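Local coordinates for maintenance of ploidy protein MOB1 (PDB 2HJN), which activates the protein kinase DBF2 by binding to it, which allows CDC15 to phosphorylate and switch on that kinase in the mitotic exit network, at residues Gln89-Tyr94 / Leu139-Gln144; Glu150-Ser155 / Gln167-Pro172. All blocks are in the same frame, centred on the assembly; numbering follows the deposited sequence.

Interaction 1. Residues Gln89-Tyr94 / Leu139-Gln144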
loop_
_atom_site.group_PDB
_atom_site.type_symbol
_atom_site.label_atom_id
_atom_site.label_comp_id
_atom_site.label_asym_id
_atom_site.label_seq_id
_atom_site.Cartn_x
_atom_site.Cartn_y
_atom_site.Cartn_z
ATOM N N GLN A 89 -8.851 3.449 2.286
ATOM C CA GLN A 89 -7.519 4.054 2.518
ATOM C C GLN A 89 -6.817 3.419 3.740
ATOM O O GLN A 89 -5.585 3.154 3.719
ATOM C CB GLN A 89 -7.656 5.603 2.664
ATOM C CG GLN A 89 -8.177 6.271 1.344
ATOM C CD GLN A 89 -8.472 7.738 1.482
ATOM O OE1 GLN A 89 -7.872 8.415 2.321
ATOM N NE2 GLN A 89 -9.410 8.262 0.648
ATOM N N ILE A 90 -7.578 3.132 4.803
ATOM C CA ILE A 90 -6.981 2.573 6.074
ATOM C C ILE A 90 -6.588 1.099 5.835
ATOM O O ILE A 90 -5.514 0.658 6.216
ATOM C CB ILE A 90 -7.960 2.713 7.257
ATOM C CG1 ILE A 90 -8.075 4.163 7.703
ATOM C CG2 ILE A 90 -7.501 1.871 8.447
ATOM C CD1 ILE A 90 -9.401 4.430 8.568
ATOM N N ASN A 91 -7.448 0.373 5.126
ATOM C CA ASN A 91 -7.130 -0.961 4.624
ATOM C C ASN A 91 -5.822 -1.011 3.799
ATOM O O ASN A 91 -4.970 -1.895 4.047
ATOM C CB ASN A 91 -8.304 -1.532 3.767
ATOM C CG ASN A 91 -8.070 -2.968 3.384
ATOM O OD1 ASN A 91 -7.996 -3.858 4.264
ATOM N ND2 ASN A 91 -7.925 -3.229 2.075
HETATM N N MSE A 92 -5.653 -0.074 2.856
HETATM C CA MSE A 92 -4.427 -0.016 2.040
HETATM C C MSE A 92 -3.205 0.333 2.898
HETATM O O MSE A 92 -2.136 -0.300 2.770
HETATM C CB MSE A 92 -4.597 0.957 0.842
HETATM C CG MSE A 92 -3.273 1.180 0.010
HETATM SE SE MSE A 92 -2.088 2.508 0.844
HETATM C CE MSE A 92 -3.288 4.007 0.509
ATOM N N LEU A 93 -3.373 1.274 3.822
ATOM C CA LEU A 93 -2.272 1.688 4.710
ATOM C C LEU A 93 -1.881 0.602 5.741
ATOM O O LEU A 93 -0.704 0.327 5.929
ATOM C CB LEU A 93 -2.599 3.023 5.372
ATOM C CG LEU A 93 -2.578 4.274 4.452
ATOM C CD1 LEU A 93 -3.362 5.382 5.135
ATOM C CD2 LEU A 93 -1.158 4.773 4.087
ATOM N N TYR A 94 -2.855 -0.062 6.372
ATOM C CA TYR A 94 -2.507 -1.202 7.290
ATOM C C TYR A 94 -1.906 -2.354 6.554
ATOM O O TYR A 94 -0.945 -2.995 7.006
ATOM C CB TYR A 94 -3.699 -1.636 8.171
ATOM C CG TYR A 94 -3.303 -1.890 9.599
ATOM C CD1 TYR A 94 -3.482 -0.913 10.570
ATOM C CD2 TYR A 94 -2.719 -3.091 9.984
ATOM C CE1 TYR A 94 -3.086 -1.126 11.885
ATOM C CE2 TYR A 94 -2.326 -3.333 11.338
ATOM C CZ TYR A 94 -2.515 -2.341 12.266
ATOM O OH TYR A 94 -2.160 -2.542 13.570
ATOM N N LEU A 139 -12.237 -5.190 14.030
ATOM C CA LEU A 139 -12.835 -3.902 13.735
ATOM C C LEU A 139 -13.127 -3.754 12.263
ATOM O O LEU A 139 -14.232 -3.331 11.916
ATOM C CB LEU A 139 -11.973 -2.704 14.178
ATOM C CG LEU A 139 -12.346 -1.240 13.902
ATOM C CD1 LEU A 139 -11.550 -0.306 14.829
ATOM C CD2 LEU A 139 -11.978 -0.765 12.543
HETATM N N MSE A 140 -12.139 -4.024 11.412
HETATM C CA MSE A 140 -12.306 -3.848 9.945
HETATM C C MSE A 140 -13.346 -4.811 9.393
HETATM O O MSE A 140 -14.161 -4.410 8.576
HETATM C CB MSE A 140 -10.990 -4.055 9.210
HETATM C CG MSE A 140 -9.920 -3.032 9.599
HETATM SE SE MSE A 140 -10.351 -1.127 9.144
HETATM C CE MSE A 140 -9.497 -1.216 7.395
ATOM N N ARG A 141 -13.324 -6.080 9.815
ATOM C CA ARG A 141 -14.373 -7.053 9.411
ATOM C C ARG A 141 -15.763 -6.608 9.913
ATOM O O ARG A 141 -16.745 -6.823 9.241
ATOM C CB ARG A 141 -14.095 -8.493 9.925
ATOM C CG ARG A 141 -12.920 -9.298 9.243
ATOM C CD ARG A 141 -12.827 -9.258 7.687
ATOM N NE ARG A 141 -12.320 -7.989 7.117
ATOM C CZ ARG A 141 -11.063 -7.573 7.102
ATOM N NH1 ARG A 141 -10.079 -8.264 7.661
ATOM N NH2 ARG A 141 -10.783 -6.414 6.534
ATOM N N TRP A 142 -15.826 -6.011 11.099
ATOM C CA TRP A 142 -17.104 -5.424 11.601
ATOM C C TRP A 142 -17.596 -4.259 10.689
ATOM O O TRP A 142 -18.813 -4.141 10.385
ATOM C CB TRP A 142 -16.993 -4.984 13.082
ATOM C CG TRP A 142 -18.248 -4.293 13.582
ATOM C CD1 TRP A 142 -19.366 -4.869 14.119
ATOM C CD2 TRP A 142 -18.482 -2.897 13.551
ATOM N NE1 TRP A 142 -20.290 -3.891 14.463
ATOM C CE2 TRP A 142 -19.774 -2.669 14.104
ATOM C CE3 TRP A 142 -17.705 -1.797 13.156
ATOM C CZ2 TRP A 142 -20.323 -1.392 14.210
ATOM C CZ3 TRP A 142 -18.282 -0.509 13.236
ATOM C CH2 TRP A 142 -19.557 -0.322 13.791
ATOM N N CYS A 143 -16.665 -3.404 10.245
ATOM C CA CYS A 143 -17.053 -2.321 9.324
ATOM C C CYS A 143 -17.657 -2.862 8.018
ATOM O O CYS A 143 -18.670 -2.334 7.545
ATOM C CB CYS A 143 -15.868 -1.377 9.021
ATOM S SG CYS A 143 -15.349 -0.391 10.422
ATOM N N GLN A 144 -17.003 -3.862 7.423
ATOM C CA GLN A 144 -17.504 -4.514 6.209
ATOM C C GLN A 144 -18.888 -5.132 6.406
ATOM O O GLN A 144 -19.730 -5.038 5.518
ATOM C CB GLN A 144 -16.517 -5.577 5.664
ATOM C CG GLN A 144 -15.194 -4.983 5.196
ATOM C CD GLN A 144 -14.352 -5.979 4.475
ATOM O OE1 GLN A 144 -13.800 -6.895 5.104
ATOM N NE2 GLN A 144 -14.270 -5.846 3.128
#
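The selenomethionine M140 reaches across from helix 132-147 and lays its terminal methyl against helix 75-97, where I90 and N91 receive it. Its chain folds twice on the way, at chi2 (-63°) and again at chi3 (-91°), and the second bend turns CE toward the backbone of N91: M140 CE lies 3.4 Å from N91 N and 3.8 Å from N91 CB. The side chains of I90 and M140 cross at a slant, with the branch methyl doing the touching, I90 CG2 to M140 CE at 3.8 Å, while SE stands a little farther off. The two segments run nearly antiparallel (152°) with their axes 12.0 Å apart, and M140 extends across that wide gap.

The polar neighbours N91 and R141 do not bond directly: N91 OD1 sits at the edge of the guanidinium, near its plane, 4.4 Å from R141 NH2, and the hydroxyl of Y26 hydrogen-bonds to both. R141 NE is bound to Q144 OE1 at 2.7 Å, the acceptor tilted out of the guanidinium plane, and a salt bridge to E137 adds a further hold on the group.

This is helix-to-helix packing in the helical core of the MOB1/phocein fold: I90 also packs on L177 and V180 of helix 165-187, L93 turns to helix 198-214, and Y87, earlier on helix 75-97, lies against M140.

Interaction 2. Residues Glu150-Ser155 / Gln167-Pro172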
loop_
_atom_site.group_PDB
_atom_site.type_symbol
_atom_site.label_atom_id
_atom_site.label_comp_id
_atom_site.label_asym_id
_atom_site.label_seq_id
_atom_site.Cartn_x
_atom_site.Cartn_y
_atom_site.Cartn_z
ATOM N N GLU A 150 -27.873 -4.386 4.077
ATOM C CA GLU A 150 -28.851 -3.616 3.274
ATOM C C GLU A 150 -29.796 -2.668 4.057
ATOM O O GLU A 150 -30.243 -1.628 3.531
ATOM C CB GLU A 150 -29.662 -4.600 2.396
ATOM C CG GLU A 150 -30.651 -3.954 1.463
ATOM C CD GLU A 150 -29.996 -3.304 0.274
ATOM O OE1 GLU A 150 -30.482 -2.236 -0.174
ATOM O OE2 GLU A 150 -29.011 -3.864 -0.228
ATOM N N SER A 151 -30.054 -2.998 5.316
ATOM C CA SER A 151 -30.882 -2.144 6.184
ATOM C C SER A 151 -30.130 -0.914 6.734
ATOM O O SER A 151 -30.735 -0.044 7.392
ATOM C CB SER A 151 -31.435 -2.966 7.367
ATOM O OG SER A 151 -30.459 -3.142 8.405
ATOM N N LEU A 152 -28.805 -0.868 6.515
ATOM C CA LEU A 152 -28.003 0.236 7.011
ATOM C C LEU A 152 -27.509 1.034 5.826
ATOM O O LEU A 152 -27.732 2.239 5.751
ATOM C CB LEU A 152 -26.849 -0.267 7.903
ATOM C CG LEU A 152 -27.210 -0.968 9.229
ATOM C CD1 LEU A 152 -25.952 -1.447 9.953
ATOM C CD2 LEU A 152 -28.124 -0.136 10.213
ATOM N N PHE A 153 -26.882 0.320 4.884
ATOM C CA PHE A 153 -26.307 0.864 3.696
ATOM C C PHE A 153 -27.070 0.279 2.496
ATOM O O PHE A 153 -26.742 -0.816 2.029
ATOM C CB PHE A 153 -24.809 0.497 3.644
ATOM C CG PHE A 153 -23.923 1.349 4.555
ATOM C CD1 PHE A 153 -23.760 1.039 5.897
ATOM C CD2 PHE A 153 -23.213 2.422 4.034
ATOM C CE1 PHE A 153 -22.911 1.824 6.751
ATOM C CE2 PHE A 153 -22.377 3.198 4.856
ATOM C CZ PHE A 153 -22.251 2.896 6.234
ATOM N N PRO A 154 -28.114 0.975 2.028
ATOM C CA PRO A 154 -28.922 0.406 0.941
ATOM C C PRO A 154 -28.070 0.113 -0.312
ATOM O O PRO A 154 -27.295 0.970 -0.756
ATOM C CB PRO A 154 -29.987 1.479 0.681
ATOM C CG PRO A 154 -29.527 2.700 1.427
ATOM C CD PRO A 154 -28.609 2.278 2.481
ATOM N N SER A 155 -28.162 -1.104 -0.829
ATOM C CA SER A 155 -27.321 -1.518 -1.951
ATOM C C SER A 155 -28.045 -1.404 -3.297
ATOM O O SER A 155 -27.590 -1.952 -4.311
ATOM C CB SER A 155 -26.815 -2.952 -1.745
ATOM O OG SER A 155 -27.811 -3.896 -2.126
ATOM N N GLN A 167 -25.906 9.417 13.150
ATOM C CA GLN A 167 -25.535 9.313 14.562
ATOM C C GLN A 167 -25.311 7.893 15.003
ATOM O O GLN A 167 -24.422 7.623 15.824
ATOM C CB GLN A 167 -26.647 9.922 15.442
ATOM C CG GLN A 167 -26.991 11.405 15.097
ATOM C CD GLN A 167 -27.677 11.586 13.745
ATOM O OE1 GLN A 167 -28.542 10.785 13.331
ATOM N NE2 GLN A 167 -27.293 12.654 13.045
ATOM N N ARG A 168 -26.134 6.984 14.489
ATOM C CA ARG A 168 -26.146 5.596 14.941
ATOM C C ARG A 168 -25.251 4.669 14.112
ATOM O O ARG A 168 -24.890 3.587 14.573
ATOM C CB ARG A 168 -27.553 5.063 14.906
ATOM N N VAL A 169 -24.956 5.050 12.872
ATOM C CA VAL A 169 -24.124 4.179 12.013
ATOM C C VAL A 169 -22.796 4.835 11.653
ATOM O O VAL A 169 -21.717 4.272 11.932
ATOM C CB VAL A 169 -24.846 3.780 10.712
ATOM C CG1 VAL A 169 -24.054 2.664 9.976
ATOM C CG2 VAL A 169 -26.289 3.269 10.987
ATOM N N ILE A 170 -22.876 6.024 11.047
ATOM C CA ILE A 170 -21.670 6.748 10.580
ATOM C C ILE A 170 -20.702 7.113 11.734
ATOM O O ILE A 170 -19.483 6.777 11.695
ATOM C CB ILE A 170 -22.040 7.979 9.681
ATOM C CG1 ILE A 170 -22.698 7.562 8.335
ATOM C CG2 ILE A 170 -20.812 8.872 9.435
ATOM C CD1 ILE A 170 -21.700 6.871 7.273
ATOM N N GLN A 171 -21.212 7.739 12.786
ATOM C CA GLN A 171 -20.337 8.199 13.893
ATOM C C GLN A 171 -19.542 7.155 14.650
ATOM O O GLN A 171 -18.345 7.364 14.916
ATOM C CB GLN A 171 -21.072 9.148 14.866
ATOM C CG GLN A 171 -20.980 10.569 14.404
ATOM C CD GLN A 171 -21.790 11.520 15.245
ATOM O OE1 GLN A 171 -21.236 12.190 16.120
ATOM N NE2 GLN A 171 -23.111 11.582 15.006
ATOM N N PRO A 172 -20.190 6.022 15.012
ATOM C CA PRO A 172 -19.470 4.883 15.602
ATOM C C PRO A 172 -18.365 4.327 14.662
ATOM O O PRO A 172 -17.245 4.077 15.123
ATOM C CB PRO A 172 -20.585 3.869 15.847
ATOM C CG PRO A 172 -21.911 4.806 16.019
ATOM C CD PRO A 172 -21.663 5.809 14.964
#
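The segment 150-155 is an irregular turn of loop whose backbone comes nearest to helix 165-187 where L152 and V169 stand 7.5 Å apart between CA atoms; the helical partner is itself distorted, with a wider pi-type turn at 167-170 and a kink at P172, whose N makes no bond to the preceding turn. V169 serves both loop residues, one methyl each. Its CG1, placed anti to the backbone N (chi1 -169°), approaches the F153 ring obliquely and meets CE1 at 3.5 Å, the two side chains sliding past each other in opposite directions. The other branch, V169 CG2, is met by L152 CD2 at 3.9 Å, those side chains crossing aslant. In the all-helical core of this MOB1/phocein fold, the contact packs the connection between helices 132-147 and 165-187 onto the first turns of the latter. F153 is buried among other rings: F147 and F165 pair with it edge to face, and A80 of helix 75-97 also touches it. The side chain of I170 crosses that of F153 at about a right angle and meets the ring obliquely, I170 CD1 lying 4.1 Å from F153 CZ.

How the interactions relate
Helix 132-147 and the loop that follows it are packed in succession along the chain: interaction 1 joins the helix to helix 75-97, and interaction 2 packs the loop onto helix 165-187. Their centres lie 16 Å apart and their nearest atoms about 5 Å, so they do not touch, yet helices 75-97 and 165-187 border both: the two also pack on each other beside interaction 1, and at interaction 2 I170 touches C83. Interaction 1 is the nearer to the metal: the side chain of I90 is about 12 Å from the zinc ion bound by C101, C106, H183 and H188, and about 9 Å from that of H183. Interaction 2 lies away from the zinc site.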